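Local coordinates for probable branched-chain amino acid ABC transporter, amino acid binding protein (Thermus thermophilus, PDB 3LKB), which probably captures branched-chain amino acids for an ABC transporter as its solute-binding protein, and is seen here holding valine, at residues Gly355-Glu360 against Phe366-Glu371; Asn286-Met291 against Pro331-Ser336; Phe155-Val160 against Val177-Ser182; Asn213-Ala218 against Met225-Ala230; Trp37-Lys42 against Val47-Val52. The protein carries 2 engineered substitutions. All coordinates share one frame; numbering follows the deposited sequence.

Interactions 1, 3 and 4 all reach one mixed sheet, whereas interaction 5 belongs to the separate parallel pair of strands 6-14 and 47-55, in keeping with the two-lobed fold of periplasmic binding proteins. Interaction 3 carries Phe-155 of the valine pocket, whose CG lies 3.2 Å from CB of the ligand. In interaction 2 the side chain of Thr-288 is about 13 Å from the valine, and that of Phe-333 as far from the sodium ion. It meets interaction 1 by packing, Val-335 CG1 lying 3.5 Å from Arg-357 NE, and interaction 1 approaches interaction 4 through a long, weak ion pair of Glu-360 with Arg-226. The centres of interactions 4 and 5 are about 41 Å apart.

Interaction 1. Residues Gly355-Glu360 against Phe366-Glu371; sequences GLRILE and FVPVTE
Arg-357 runs beside Pro-368, its NH1 3.6 Å from Pro-368 CB, and a water joins NH1 to Thr-370 O. The bend at chi3 (-80°) lays the guanidinium alongside the proline, and Arg-357 NH2 forms a salt bridge with Glu-260. An alanine in place of Arg-357 is likely to leave Glu-260 without its charged mate and Pro-368 CB and CG without the neighbour at their side. At Ile-358 the backbone N donates to Thr-370 OG1 (3.0 Å, 163°), a threonine hydroxyl standing in where the strand pairing has ended, while Ile-358 O accepts from Val-369 N. The branched end of Leu-359 puts CD2 3.9 Å from Pro-368 CD and over one face of the Arg-357 guanidinium, toward its rim. Glu-360 N to Val-367 O and Val-367 N to Glu-360 O are both 2.8 Å, an antiparallel hydrogen-bonded pair. In this beta hairpin strand 357-362 lies between strand 250-253 and the outermost strand 365-368 of the mixed sheet, and helix 126-140 touches Leu-356 and Ile-358.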
# COMPACT_ATOMS: atom_id res chain seq x y z
N GLY A 355 -21.66 7.06 -19.96
CA GLY A 355 -21.09 6.14 -20.95
C GLY A 355 -19.90 5.34 -20.45
O GLY A 355 -19.18 5.74 -19.49
N LEU A 356 -19.69 4.20 -21.10
CA LEU A 356 -18.56 3.33 -20.81
C LEU A 356 -18.17 2.70 -22.14
O LEU A 356 -18.90 2.86 -23.13
CB LEU A 356 -18.89 2.27 -19.74
CG LEU A 356 -20.16 1.42 -19.90
CD1 LEU A 356 -20.08 0.54 -21.09
CD2 LEU A 356 -20.37 0.57 -18.68
N ARG A 357 -17.01 2.05 -22.18
CA ARG A 357 -16.62 1.25 -23.32
C ARG A 357 -16.11 -0.10 -22.82
O ARG A 357 -15.86 -0.28 -21.62
CB ARG A 357 -15.47 1.92 -24.12
CG ARG A 357 -15.65 3.39 -24.52
CD ARG A 357 -14.41 3.90 -25.20
NE ARG A 357 -13.36 4.25 -24.25
CZ ARG A 357 -12.17 4.76 -24.58
NH1 ARG A 357 -11.88 4.98 -25.87
NH2 ARG A 357 -11.27 5.04 -23.62
N ILE A 358 -16.01 -1.05 -23.73
CA ILE A 358 -15.26 -2.26 -23.48
C ILE A 358 -13.89 -2.11 -24.16
O ILE A 358 -13.79 -1.71 -25.34
CB ILE A 358 -15.99 -3.50 -24.04
CG1 ILE A 358 -17.47 -3.56 -23.59
CG2 ILE A 358 -15.23 -4.82 -23.81
CD1 ILE A 358 -17.69 -3.54 -22.19
N LEU A 359 -12.83 -2.40 -23.41
CA LEU A 359 -11.48 -2.37 -23.98
C LEU A 359 -10.90 -3.78 -23.92
O LEU A 359 -11.29 -4.57 -23.05
CB LEU A 359 -10.58 -1.36 -23.26
CG LEU A 359 -11.23 0.06 -23.18
CD1 LEU A 359 -12.05 0.37 -21.95
CD2 LEU A 359 -10.26 1.18 -23.38
N GLU A 360 -9.99 -4.11 -24.84
CA GLU A 360 -9.35 -5.39 -24.88
C GLU A 360 -7.86 -5.19 -24.68
O GLU A 360 -7.27 -4.31 -25.32
CB GLU A 360 -9.59 -6.08 -26.22
CG GLU A 360 -8.87 -7.45 -26.29
CD GLU A 360 -9.09 -8.25 -27.56
OE1 GLU A 360 -9.74 -7.79 -28.52
OE2 GLU A 360 -8.58 -9.37 -27.61
N PHE A 366 -4.46 -1.77 -22.87
CA PHE A 366 -5.91 -1.78 -23.19
C PHE A 366 -6.38 -0.92 -24.38
O PHE A 366 -6.23 0.28 -24.38
CB PHE A 366 -6.73 -1.48 -21.94
CG PHE A 366 -6.83 -2.64 -21.02
CD1 PHE A 366 -7.79 -3.65 -21.27
CD2 PHE A 366 -5.95 -2.80 -19.95
CE1 PHE A 366 -7.88 -4.78 -20.46
CE2 PHE A 366 -6.07 -3.92 -19.10
CZ PHE A 366 -7.03 -4.93 -19.37
N VAL A 367 -6.96 -1.56 -25.40
CA VAL A 367 -7.35 -0.92 -26.64
C VAL A 367 -8.88 -0.90 -26.69
O VAL A 367 -9.50 -1.92 -26.47
CB VAL A 367 -6.89 -1.78 -27.85
CG1 VAL A 367 -7.48 -1.27 -29.12
CG2 VAL A 367 -5.36 -1.86 -27.92
N PRO A 368 -9.48 0.26 -27.00
CA PRO A 368 -10.96 0.26 -27.10
C PRO A 368 -11.46 -0.56 -28.27
O PRO A 368 -11.03 -0.35 -29.41
CB PRO A 368 -11.31 1.75 -27.33
CG PRO A 368 -10.01 2.41 -27.71
CD PRO A 368 -8.91 1.62 -27.00
N VAL A 369 -12.35 -1.50 -28.00
CA VAL A 369 -13.02 -2.22 -29.05
C VAL A 369 -14.50 -1.79 -29.14
O VAL A 369 -15.30 -2.49 -29.76
CB VAL A 369 -12.90 -3.75 -28.87
CG1 VAL A 369 -11.47 -4.20 -29.03
CG2 VAL A 369 -13.46 -4.21 -27.51
N THR A 370 -14.88 -0.68 -28.49
CA THR A 370 -16.20 -0.06 -28.73
C THR A 370 -16.13 1.49 -28.71
O THR A 370 -15.11 2.09 -28.36
CB THR A 370 -17.37 -0.54 -27.76
OG1 THR A 370 -17.09 -0.17 -26.41
CG2 THR A 370 -17.62 -2.01 -27.80
N GLU A 371 -17.21 2.11 -29.17
CA GLU A 371 -17.51 3.51 -28.94
C GLU A 371 -18.19 3.64 -27.55
O GLU A 371 -18.68 2.65 -27.01
CB GLU A 371 -18.45 3.95 -30.04
CG GLU A 371 -17.80 4.80 -31.11
CD GLU A 371 -18.02 6.31 -30.81
OE1 GLU A 371 -18.92 6.65 -29.97
OE2 GLU A 371 -17.29 7.15 -31.40
O HOH W 1 -13.28 4.64 -28.43

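Interaction 2. Residues Asn286-Met291 against Pro331-Ser336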
# COMPACT_ATOMS: atom_id res chain seq x y z
N ASN A 286 -6.77 4.23 -11.80
CA ASN A 286 -7.31 4.70 -10.50
C ASN A 286 -6.79 6.06 -9.99
O ASN A 286 -7.48 6.80 -9.28
CB ASN A 286 -7.30 3.56 -9.50
CG ASN A 286 -8.25 2.46 -9.97
OD1 ASN A 286 -9.41 2.74 -10.30
ND2 ASN A 286 -7.75 1.25 -10.10
N TYR A 287 -5.60 6.41 -10.43
CA TYR A 287 -5.11 7.77 -10.30
C TYR A 287 -6.00 8.68 -11.15
O TYR A 287 -6.44 9.70 -10.70
CB TYR A 287 -3.64 7.79 -10.73
CG TYR A 287 -2.89 9.03 -10.37
CD1 TYR A 287 -2.58 9.30 -9.06
CD2 TYR A 287 -2.52 9.96 -11.36
CE1 TYR A 287 -1.91 10.43 -8.70
CE2 TYR A 287 -1.81 11.14 -11.02
CZ TYR A 287 -1.53 11.36 -9.67
OH TYR A 287 -0.85 12.46 -9.24
N THR A 288 -6.36 8.26 -12.35
CA THR A 288 -7.36 9.01 -13.13
C THR A 288 -8.70 9.12 -12.38
O THR A 288 -9.32 10.18 -12.35
CB THR A 288 -7.63 8.34 -14.51
OG1 THR A 288 -6.40 7.89 -15.07
CG2 THR A 288 -8.31 9.30 -15.50
N ASN A 289 -9.14 8.01 -11.79
CA ASN A 289 -10.40 7.88 -11.06
C ASN A 289 -10.48 8.83 -9.85
O ASN A 289 -11.43 9.59 -9.72
CB ASN A 289 -10.52 6.42 -10.64
CG ASN A 289 -11.89 6.04 -10.11
OD1 ASN A 289 -12.82 6.86 -10.05
ND2 ASN A 289 -12.02 4.77 -9.69
N GLY A 290 -9.46 8.81 -9.00
CA GLY A 290 -9.35 9.80 -7.91
C GLY A 290 -9.29 11.25 -8.36
O GLY A 290 -9.83 12.14 -7.71
N MET A 291 -8.62 11.48 -9.48
CA MET A 291 -8.46 12.85 -9.95
C MET A 291 -9.83 13.36 -10.43
O MET A 291 -10.20 14.52 -10.21
CB MET A 291 -7.38 12.93 -11.05
CG MET A 291 -6.98 14.36 -11.35
SD MET A 291 -5.42 14.54 -12.26
CE MET A 291 -4.43 13.96 -10.89
N PRO A 331 -13.83 17.79 -17.72
CA PRO A 331 -12.36 17.83 -17.52
C PRO A 331 -11.57 16.92 -18.51
O PRO A 331 -10.38 17.06 -18.63
CB PRO A 331 -12.20 17.35 -16.09
CG PRO A 331 -13.40 16.38 -15.90
CD PRO A 331 -14.52 16.94 -16.72
N GLY A 332 -12.23 16.02 -19.23
CA GLY A 332 -11.54 15.06 -20.10
C GLY A 332 -11.00 13.84 -19.36
O GLY A 332 -10.00 13.29 -19.74
N PHE A 333 -11.65 13.40 -18.28
CA PHE A 333 -11.18 12.17 -17.62
C PHE A 333 -11.93 10.92 -18.05
O PHE A 333 -11.33 9.82 -18.14
CB PHE A 333 -11.24 12.27 -16.10
CG PHE A 333 -10.24 13.21 -15.54
CD1 PHE A 333 -8.89 12.98 -15.75
CD2 PHE A 333 -10.63 14.30 -14.82
CE1 PHE A 333 -7.94 13.83 -15.19
CE2 PHE A 333 -9.70 15.17 -14.27
CZ PHE A 333 -8.36 14.95 -14.47
N ALA A 334 -13.21 11.09 -18.35
CA ALA A 334 -14.07 9.99 -18.71
C ALA A 334 -14.65 10.27 -20.06
O ALA A 334 -14.72 11.44 -20.47
CB ALA A 334 -15.21 9.82 -17.67
N VAL A 335 -15.09 9.21 -20.73
CA VAL A 335 -15.66 9.28 -22.06
C VAL A 335 -17.05 9.94 -22.04
O VAL A 335 -17.64 10.11 -20.99
CB VAL A 335 -15.75 7.86 -22.67
CG1 VAL A 335 -14.42 7.24 -22.76
CG2 VAL A 335 -16.69 6.96 -21.86
N SER A 336 -17.55 10.36 -23.19
CA SER A 336 -18.92 10.84 -23.30
C SER A 336 -19.62 10.19 -24.51
O SER A 336 -18.95 9.80 -25.50
CB SER A 336 -18.95 12.37 -23.35
OG SER A 336 -18.07 12.85 -24.33
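A Met-aromatic contact joins Met-291 of helix 285-308 to Phe-333, an aromatic residue offered by a loop with no regular structure. Met-291 SD lies 4.8 Å from the centroid of the Phe-333 ring, 64° off its normal. With CG anti to the backbone N (chi1 -167°), the methionine crosses the phenylalanine at about a right angle and brings CG to 3.5 Å from Phe-333 CZ. Thr-288, one helical turn earlier, gives its methyl: CG2 is 3.7 Å from Phe-333 CD1, while OG1 turns to Gln-268. Threonine therefore suits a position with one apolar and one polar neighbour. No hydrogen bond crosses the contact. Replacing Phe-333 by an alanine would probably open a gap beside Met-291 and Thr-288 CG2 and take away the ring that the sulfur lies against. The loop is held by Glu-342, whose carboxylate accepts from the backbone N atoms of Gly-332, Phe-333 and Ala-334. Phe-333 also touches Leu-292 and Ala-295 of helix 285-308, while helices 21-41 and 263-274 pack against Met-291.

Interaction 3. Residues Phe155-Val160 against Val177-Ser182. With VAL (valine), chain C.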
# COMPACT_ATOMS: atom_id res chain seq x y z
N PHE A 155 -18.71 -4.97 -2.05
CA PHE A 155 -18.11 -4.57 -3.36
C PHE A 155 -18.12 -5.67 -4.44
O PHE A 155 -18.51 -5.44 -5.61
CB PHE A 155 -16.71 -4.01 -3.11
CG PHE A 155 -15.73 -4.15 -4.28
CD1 PHE A 155 -16.00 -3.59 -5.54
CD2 PHE A 155 -14.49 -4.78 -4.08
CE1 PHE A 155 -15.05 -3.67 -6.58
CE2 PHE A 155 -13.55 -4.86 -5.11
CZ PHE A 155 -13.83 -4.31 -6.37
N GLY A 156 -17.64 -6.85 -4.15
CA GLY A 156 -17.76 -7.95 -5.05
C GLY A 156 -19.15 -8.37 -5.38
O GLY A 156 -19.45 -8.67 -6.46
N ARG A 157 -19.99 -8.40 -4.39
CA ARG A 157 -21.36 -8.81 -4.58
C ARG A 157 -22.26 -7.79 -5.26
O ARG A 157 -23.24 -8.15 -5.76
CB ARG A 157 -21.94 -9.33 -3.28
CG ARG A 157 -21.16 -10.49 -2.81
CD ARG A 157 -21.58 -11.12 -1.56
NE ARG A 157 -21.32 -10.35 -0.39
CZ ARG A 157 -20.36 -10.53 0.50
NH1 ARG A 157 -19.46 -11.44 0.36
NH2 ARG A 157 -20.32 -9.74 1.52
N ALA A 158 -21.90 -6.54 -5.29
CA ALA A 158 -22.71 -5.48 -5.88
C ALA A 158 -23.47 -5.75 -7.18
O ALA A 158 -24.62 -5.51 -7.26
CB ALA A 158 -21.89 -4.25 -6.02
N PRO A 159 -22.77 -6.22 -8.20
CA PRO A 159 -23.47 -6.36 -9.47
C PRO A 159 -24.07 -7.77 -9.70
O PRO A 159 -24.68 -8.03 -10.74
CB PRO A 159 -22.37 -6.06 -10.50
CG PRO A 159 -21.15 -6.63 -9.91
CD PRO A 159 -21.32 -6.43 -8.36
N VAL A 160 -23.91 -8.67 -8.75
CA VAL A 160 -24.38 -10.05 -8.92
C VAL A 160 -25.87 -10.20 -9.30
O VAL A 160 -26.19 -10.88 -10.27
CB VAL A 160 -23.99 -10.88 -7.71
CG1 VAL A 160 -24.55 -12.29 -7.79
CG2 VAL A 160 -22.48 -10.93 -7.67
N VAL A 177 -21.12 -18.77 -9.06
CA VAL A 177 -20.51 -17.58 -8.53
C VAL A 177 -19.69 -17.86 -7.27
O VAL A 177 -20.18 -18.41 -6.25
CB VAL A 177 -21.46 -16.33 -8.49
CG1 VAL A 177 -22.87 -16.65 -8.92
CG2 VAL A 177 -21.40 -15.54 -7.18
N GLN A 178 -18.43 -17.50 -7.40
CA GLN A 178 -17.41 -17.71 -6.42
C GLN A 178 -16.82 -16.39 -5.93
O GLN A 178 -16.57 -15.47 -6.70
CB GLN A 178 -16.24 -18.47 -7.06
CG GLN A 178 -16.45 -19.94 -7.33
CD GLN A 178 -16.59 -20.76 -6.08
OE1 GLN A 178 -15.78 -20.65 -5.16
NE2 GLN A 178 -17.63 -21.58 -6.03
N GLU A 179 -16.51 -16.34 -4.67
CA GLU A 179 -15.88 -15.25 -4.03
C GLU A 179 -14.40 -15.56 -3.88
O GLU A 179 -14.06 -16.52 -3.33
CB GLU A 179 -16.59 -14.98 -2.70
CG GLU A 179 -17.75 -14.02 -2.85
CD GLU A 179 -18.75 -13.90 -1.69
OE1 GLU A 179 -18.37 -13.83 -0.53
OE2 GLU A 179 -19.94 -13.83 -1.93
N VAL A 180 -13.54 -14.73 -4.46
CA VAL A 180 -12.09 -14.84 -4.34
C VAL A 180 -11.44 -13.51 -3.95
O VAL A 180 -11.57 -12.54 -4.62
CB VAL A 180 -11.42 -15.40 -5.63
CG1 VAL A 180 -9.99 -15.57 -5.50
CG2 VAL A 180 -12.07 -16.60 -6.12
N GLY A 181 -10.73 -13.52 -2.83
CA GLY A 181 -10.01 -12.37 -2.34
C GLY A 181 -8.53 -12.33 -2.56
O GLY A 181 -8.01 -13.10 -3.29
N SER A 182 -7.84 -11.41 -1.93
CA SER A 182 -6.42 -11.31 -2.16
C SER A 182 -5.72 -12.47 -1.42
O SER A 182 -6.29 -13.02 -0.49
CB SER A 182 -5.91 -9.94 -1.70
OG SER A 182 -6.24 -9.80 -0.30
N VAL C . -13.05 -1.26 -4.17
CA VAL C . -14.30 -0.44 -4.37
C VAL C . -14.20 0.97 -3.90
O VAL C . -13.86 1.76 -4.76
CB VAL C . -15.52 -0.99 -3.67
CG1 VAL C . -15.40 -0.93 -2.22
CG2 VAL C . -16.63 -0.23 -4.06
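Glu-179 and Arg-157 form a salt bridge at the surface, linking the last residue of strand 173-179, an outermost strand of the mixed sheet of this periplasmic binding protein fold, to the short helix 154-157. Arg-157 NH1 lies 2.8 Å from Glu-179 OE1, but the N-H...acceptor angle of 122° makes the hydrogen bond within the bridge a weak one. The carboxylate comes to the edge of the guanidinium, and the two planes are turned 45° apart. OE1 takes the bond; Glu-179 OE2 lies 3.2 Å from Arg-157 CD and about as near to NH1. The bend at chi3 (-71°) brings the guanidinium to the acid; the side chains cross at about a right angle. Long, flexible charged residues suit this exposed place, since they can span the gap between helix and strand at the surface. Glu-179 also touches Val-150 of the neighbouring strand 145-150 and Pro-152 of the loop that follows. Beyond Arg-157 the chain makes a type I beta turn, with Val-160 N bonded to Arg-157 O. Two residues before the arginine, Phe-155 faces inward to the bound valine: its ring also meets that of His-151, and the ligand's amino N lies 3.6 Å above the plane of the Phe-155 ring, over its centre.

Interaction 4. Residues Asn213-Ala218 against Met225-Ala230; sequences NILKDA and MRHLGA
The helical hydrogen bond from Ala-218 N to Ile-214 O, 2.8 Å long, ties together two of the residues that meet His-227; no hydrogen bond crosses from helix to strand. The imidazole of His-227 is instead packed among aliphatic groups. Leu-215 supplies the main one, a CH-pi contact in which CD2 stands over one face of the ring, 3.9 Å from its centroid and 23° off the normal. The methyl is shifted toward the rim, nearest to His-227 CG at 3.6 Å. The side chains of Leu-215 and His-227 run antiparallel, one alongside the other, and leucine's branched end lets a side chain that leaves the helix obliquely still reach the ring. Ala-218 CB lies 4.0 Å from His-227 CE1, a small residue where the helix comes close to the imidazole. Ile-214 CG2 approaches His-227 NE2 at 4.1 Å. That nitrogen is buried here without a partner in the model, a cost that would probably disfavour a charged imidazole. The His-227 ring also meets that of His-204 on strand 201-205, their planes about 20° apart. Nearly antiparallel to strand 226-229 (171°), helix 208-220 lies on the sheet through these side chains, the helix-on-sheet packing of the beta-alpha-beta unit formed by strand 201-205, helix 208-220 and strand 226-229.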
# COMPACT_ATOMS: atom_id res chain seq x y z
N ASN A 213 -3.81 -13.14 -10.42
CA ASN A 213 -3.47 -14.48 -9.97
C ASN A 213 -4.26 -15.57 -10.70
O ASN A 213 -3.72 -16.64 -11.08
CB ASN A 213 -3.68 -14.58 -8.46
CG ASN A 213 -2.65 -13.79 -7.68
OD1 ASN A 213 -1.50 -13.63 -8.13
ND2 ASN A 213 -3.06 -13.28 -6.51
N ILE A 214 -5.55 -15.33 -10.87
CA ILE A 214 -6.39 -16.25 -11.61
C ILE A 214 -5.89 -16.40 -13.07
O ILE A 214 -5.77 -17.53 -13.55
CB ILE A 214 -7.88 -15.84 -11.53
CG1 ILE A 214 -8.41 -16.13 -10.12
CG2 ILE A 214 -8.69 -16.57 -12.59
CD1 ILE A 214 -9.71 -15.46 -9.80
N LEU A 215 -5.56 -15.29 -13.75
CA LEU A 215 -5.09 -15.33 -15.14
C LEU A 215 -3.78 -16.07 -15.27
O LEU A 215 -3.60 -16.85 -16.18
CB LEU A 215 -4.89 -13.90 -15.71
CG LEU A 215 -6.07 -12.94 -15.62
CD1 LEU A 215 -5.74 -11.52 -16.17
CD2 LEU A 215 -7.28 -13.55 -16.25
N LYS A 216 -2.86 -15.80 -14.34
CA LYS A 216 -1.58 -16.50 -14.32
C LYS A 216 -1.80 -18.00 -14.26
O LYS A 216 -1.23 -18.74 -15.02
CB LYS A 216 -0.72 -15.99 -13.16
CG LYS A 216 0.10 -14.79 -13.60
CD LYS A 216 0.29 -13.76 -12.56
CE LYS A 216 1.44 -14.04 -11.62
NZ LYS A 216 1.56 -12.85 -10.67
N ASP A 217 -2.67 -18.44 -13.37
CA ASP A 217 -2.97 -19.86 -13.27
C ASP A 217 -3.69 -20.38 -14.54
O ASP A 217 -3.31 -21.43 -15.05
CB ASP A 217 -3.78 -20.12 -12.01
CG ASP A 217 -2.92 -20.11 -10.76
OD1 ASP A 217 -1.68 -20.34 -10.89
OD2 ASP A 217 -3.47 -19.88 -9.66
N ALA A 218 -4.67 -19.62 -15.05
CA ALA A 218 -5.35 -19.96 -16.31
C ALA A 218 -4.39 -20.22 -17.47
O ALA A 218 -4.49 -21.25 -18.16
CB ALA A 218 -6.32 -18.88 -16.69
N MET A 225 -11.04 -20.48 -21.55
CA MET A 225 -12.10 -19.59 -21.14
C MET A 225 -11.60 -18.17 -21.34
O MET A 225 -10.42 -17.86 -21.13
CB MET A 225 -12.47 -19.74 -19.67
CG MET A 225 -12.35 -21.13 -19.05
SD MET A 225 -12.61 -21.00 -17.27
CE MET A 225 -11.19 -20.08 -16.88
N ARG A 226 -12.52 -17.31 -21.74
CA ARG A 226 -12.26 -15.90 -21.83
C ARG A 226 -12.57 -15.18 -20.50
O ARG A 226 -13.58 -15.47 -19.84
CB ARG A 226 -13.10 -15.34 -22.98
CG ARG A 226 -13.24 -13.85 -22.98
CD ARG A 226 -12.04 -13.17 -23.65
NE ARG A 226 -11.86 -13.71 -24.98
CZ ARG A 226 -11.41 -13.03 -26.03
NH1 ARG A 226 -11.06 -11.74 -25.96
NH2 ARG A 226 -11.30 -13.67 -27.18
N HIS A 227 -11.69 -14.25 -20.11
CA HIS A 227 -11.91 -13.39 -18.95
C HIS A 227 -12.26 -11.92 -19.26
O HIS A 227 -11.68 -11.27 -20.14
CB HIS A 227 -10.74 -13.47 -17.97
CG HIS A 227 -10.41 -14.86 -17.51
ND1 HIS A 227 -9.92 -15.82 -18.37
CD2 HIS A 227 -10.48 -15.44 -16.29
CE1 HIS A 227 -9.70 -16.94 -17.70
NE2 HIS A 227 -10.05 -16.74 -16.44
N LEU A 228 -13.23 -11.42 -18.50
CA LEU A 228 -13.73 -10.06 -18.62
C LEU A 228 -13.87 -9.48 -17.22
O LEU A 228 -13.84 -10.22 -16.24
CB LEU A 228 -15.09 -10.04 -19.37
CG LEU A 228 -15.23 -10.98 -20.60
CD1 LEU A 228 -15.44 -12.46 -20.21
CD2 LEU A 228 -16.39 -10.49 -21.49
N GLY A 229 -14.04 -8.18 -17.11
CA GLY A 229 -14.08 -7.58 -15.79
C GLY A 229 -14.50 -6.14 -15.78
O GLY A 229 -14.38 -5.43 -16.76
N ALA A 230 -15.04 -5.74 -14.63
CA ALA A 230 -15.57 -4.44 -14.43
C ALA A 230 -14.45 -3.48 -14.02
O ALA A 230 -13.29 -3.83 -13.95
CB ALA A 230 -16.59 -4.52 -13.39

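Interaction 5. Residues Trp37-Lys42 against Val47-Val52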
# COMPACT_ATOMS: atom_id res chain seq x y z
N TRP A 37 -2.47 20.69 -6.30
CA TRP A 37 -2.52 21.47 -7.54
C TRP A 37 -3.59 22.60 -7.51
O TRP A 37 -3.34 23.69 -7.97
CB TRP A 37 -2.72 20.56 -8.76
CG TRP A 37 -2.42 21.19 -10.10
CD1 TRP A 37 -1.18 21.37 -10.67
CD2 TRP A 37 -3.37 21.63 -11.06
NE1 TRP A 37 -1.30 21.93 -11.93
CE2 TRP A 37 -2.64 22.11 -12.19
CE3 TRP A 37 -4.76 21.70 -11.08
CZ2 TRP A 37 -3.27 22.67 -13.31
CZ3 TRP A 37 -5.40 22.25 -12.23
CH2 TRP A 37 -4.65 22.73 -13.32
N ALA A 38 -4.77 22.34 -6.95
CA ALA A 38 -5.75 23.42 -6.75
C ALA A 38 -5.15 24.63 -6.02
O ALA A 38 -5.37 25.77 -6.42
CB ALA A 38 -6.98 22.92 -6.01
N ASN A 39 -4.38 24.37 -4.97
CA ASN A 39 -3.74 25.43 -4.17
C ASN A 39 -2.66 26.21 -4.95
O ASN A 39 -2.65 27.45 -4.90
CB ASN A 39 -3.18 24.89 -2.83
CG ASN A 39 -4.28 24.64 -1.78
OD1 ASN A 39 -5.34 25.27 -1.78
ND2 ASN A 39 -4.02 23.71 -0.88
N GLU A 40 -1.78 25.47 -5.65
CA GLU A 40 -0.70 26.05 -6.46
C GLU A 40 -1.22 26.91 -7.63
O GLU A 40 -0.63 27.91 -7.96
CB GLU A 40 0.24 24.98 -7.05
CG GLU A 40 0.60 23.80 -6.15
CD GLU A 40 2.10 23.69 -5.81
OE1 GLU A 40 2.92 24.34 -6.54
OE2 GLU A 40 2.44 22.94 -4.83
N ARG A 41 -2.30 26.49 -8.26
CA ARG A 41 -2.84 27.21 -9.40
C ARG A 41 -3.98 28.14 -9.03
O ARG A 41 -4.55 28.78 -9.89
CB ARG A 41 -3.34 26.22 -10.44
CG ARG A 41 -2.40 25.06 -10.68
CD ARG A 41 -1.20 25.41 -11.60
NE ARG A 41 -1.57 26.32 -12.69
CZ ARG A 41 -0.92 27.45 -12.97
NH1 ARG A 41 0.15 27.80 -12.26
NH2 ARG A 41 -1.34 28.21 -13.98
N LYS A 42 -4.32 28.19 -7.75
CA LYS A 42 -5.44 29.02 -7.28
C LYS A 42 -6.71 28.84 -8.13
O LYS A 42 -7.33 29.80 -8.61
CB LYS A 42 -5.00 30.49 -7.15
CG LYS A 42 -4.37 30.83 -5.79
CD LYS A 42 -2.88 31.21 -5.91
CE LYS A 42 -2.66 32.70 -6.33
NZ LYS A 42 -1.41 32.94 -7.17
N VAL A 47 -9.70 30.63 -1.65
CA VAL A 47 -9.84 29.41 -0.86
C VAL A 47 -8.53 28.64 -0.78
O VAL A 47 -7.92 28.32 -1.81
CB VAL A 47 -10.91 28.49 -1.49
CG1 VAL A 47 -10.89 27.10 -0.83
CG2 VAL A 47 -12.25 29.10 -1.37
N VAL A 48 -8.05 28.34 0.41
CA VAL A 48 -6.96 27.35 0.47
C VAL A 48 -7.51 26.01 0.93
O VAL A 48 -8.25 25.95 1.93
CB VAL A 48 -5.64 27.83 1.19
CG1 VAL A 48 -5.62 29.34 1.29
CG2 VAL A 48 -5.48 27.24 2.58
N PHE A 49 -7.25 24.97 0.16
CA PHE A 49 -7.72 23.65 0.53
C PHE A 49 -6.82 23.03 1.58
O PHE A 49 -5.60 23.00 1.44
CB PHE A 49 -7.90 22.71 -0.67
CG PHE A 49 -9.03 23.12 -1.60
CD1 PHE A 49 -10.35 22.76 -1.34
CD2 PHE A 49 -8.76 23.89 -2.73
CE1 PHE A 49 -11.38 23.15 -2.19
CE2 PHE A 49 -9.79 24.29 -3.59
CZ PHE A 49 -11.09 23.93 -3.33
N ASN A 50 -7.44 22.61 2.67
CA ASN A 50 -6.83 21.72 3.61
C ASN A 50 -7.14 20.26 3.15
O ASN A 50 -8.29 19.79 3.09
CB ASN A 50 -7.39 22.04 4.99
CG ASN A 50 -6.85 21.14 6.05
OD1 ASN A 50 -5.66 20.89 6.05
ND2 ASN A 50 -7.71 20.65 6.96
N CYS A 51 -6.08 19.56 2.79
CA CYS A 51 -6.22 18.26 2.18
C CYS A 51 -6.12 17.15 3.22
O CYS A 51 -5.07 16.94 3.77
CB CYS A 51 -5.12 18.04 1.18
SG CYS A 51 -5.33 16.36 0.50
N VAL A 52 -7.21 16.46 3.50
CA VAL A 52 -7.18 15.42 4.47
C VAL A 52 -7.51 14.07 3.82
O VAL A 52 -8.63 13.84 3.35
CB VAL A 52 -8.07 15.73 5.64
CG1 VAL A 52 -8.04 14.58 6.62
CG2 VAL A 52 -7.61 17.06 6.29
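Asn-39 grips the backbone of Phe-49 with both ends of its amide, joining the helix and second strand of the beta-alpha-beta unit made by strand 6-14, helix 21-41 and strand 47-55. Phe-49 N donates to Asn-39 OD1 (2.7 Å, 161°), and Asn-39 ND2 donates to Phe-49 O (2.9 Å, 166°). Each bond lies on a lone pair in its carbonyl plane. Asparagine suits the place because one planar group offers an acceptor and a donor spaced to match the N-H and C=O of a single strand residue, and the paired bonds fix the rotation of the amide. With CG anti to the carbonyl carbon (chi1 -76°), the short side chain is carried from the flank of the helix toward the strand. Next to this polar clasp, Ala-38, small enough to let the helix come near the strand, turns its methyl to the phenylalanine. At the helix end Lys-42, with positive phi, is the C-prime residue of a Schellman motif closed by Leu-43 N to Ala-38 O. The Phe-49 ring, which also touches Cys-35 and Val-44, has Ala-38 CB 3.9 Å from its CD2, while Val-47 CG1 sits 4.0 Å above the ring plane, over its centre.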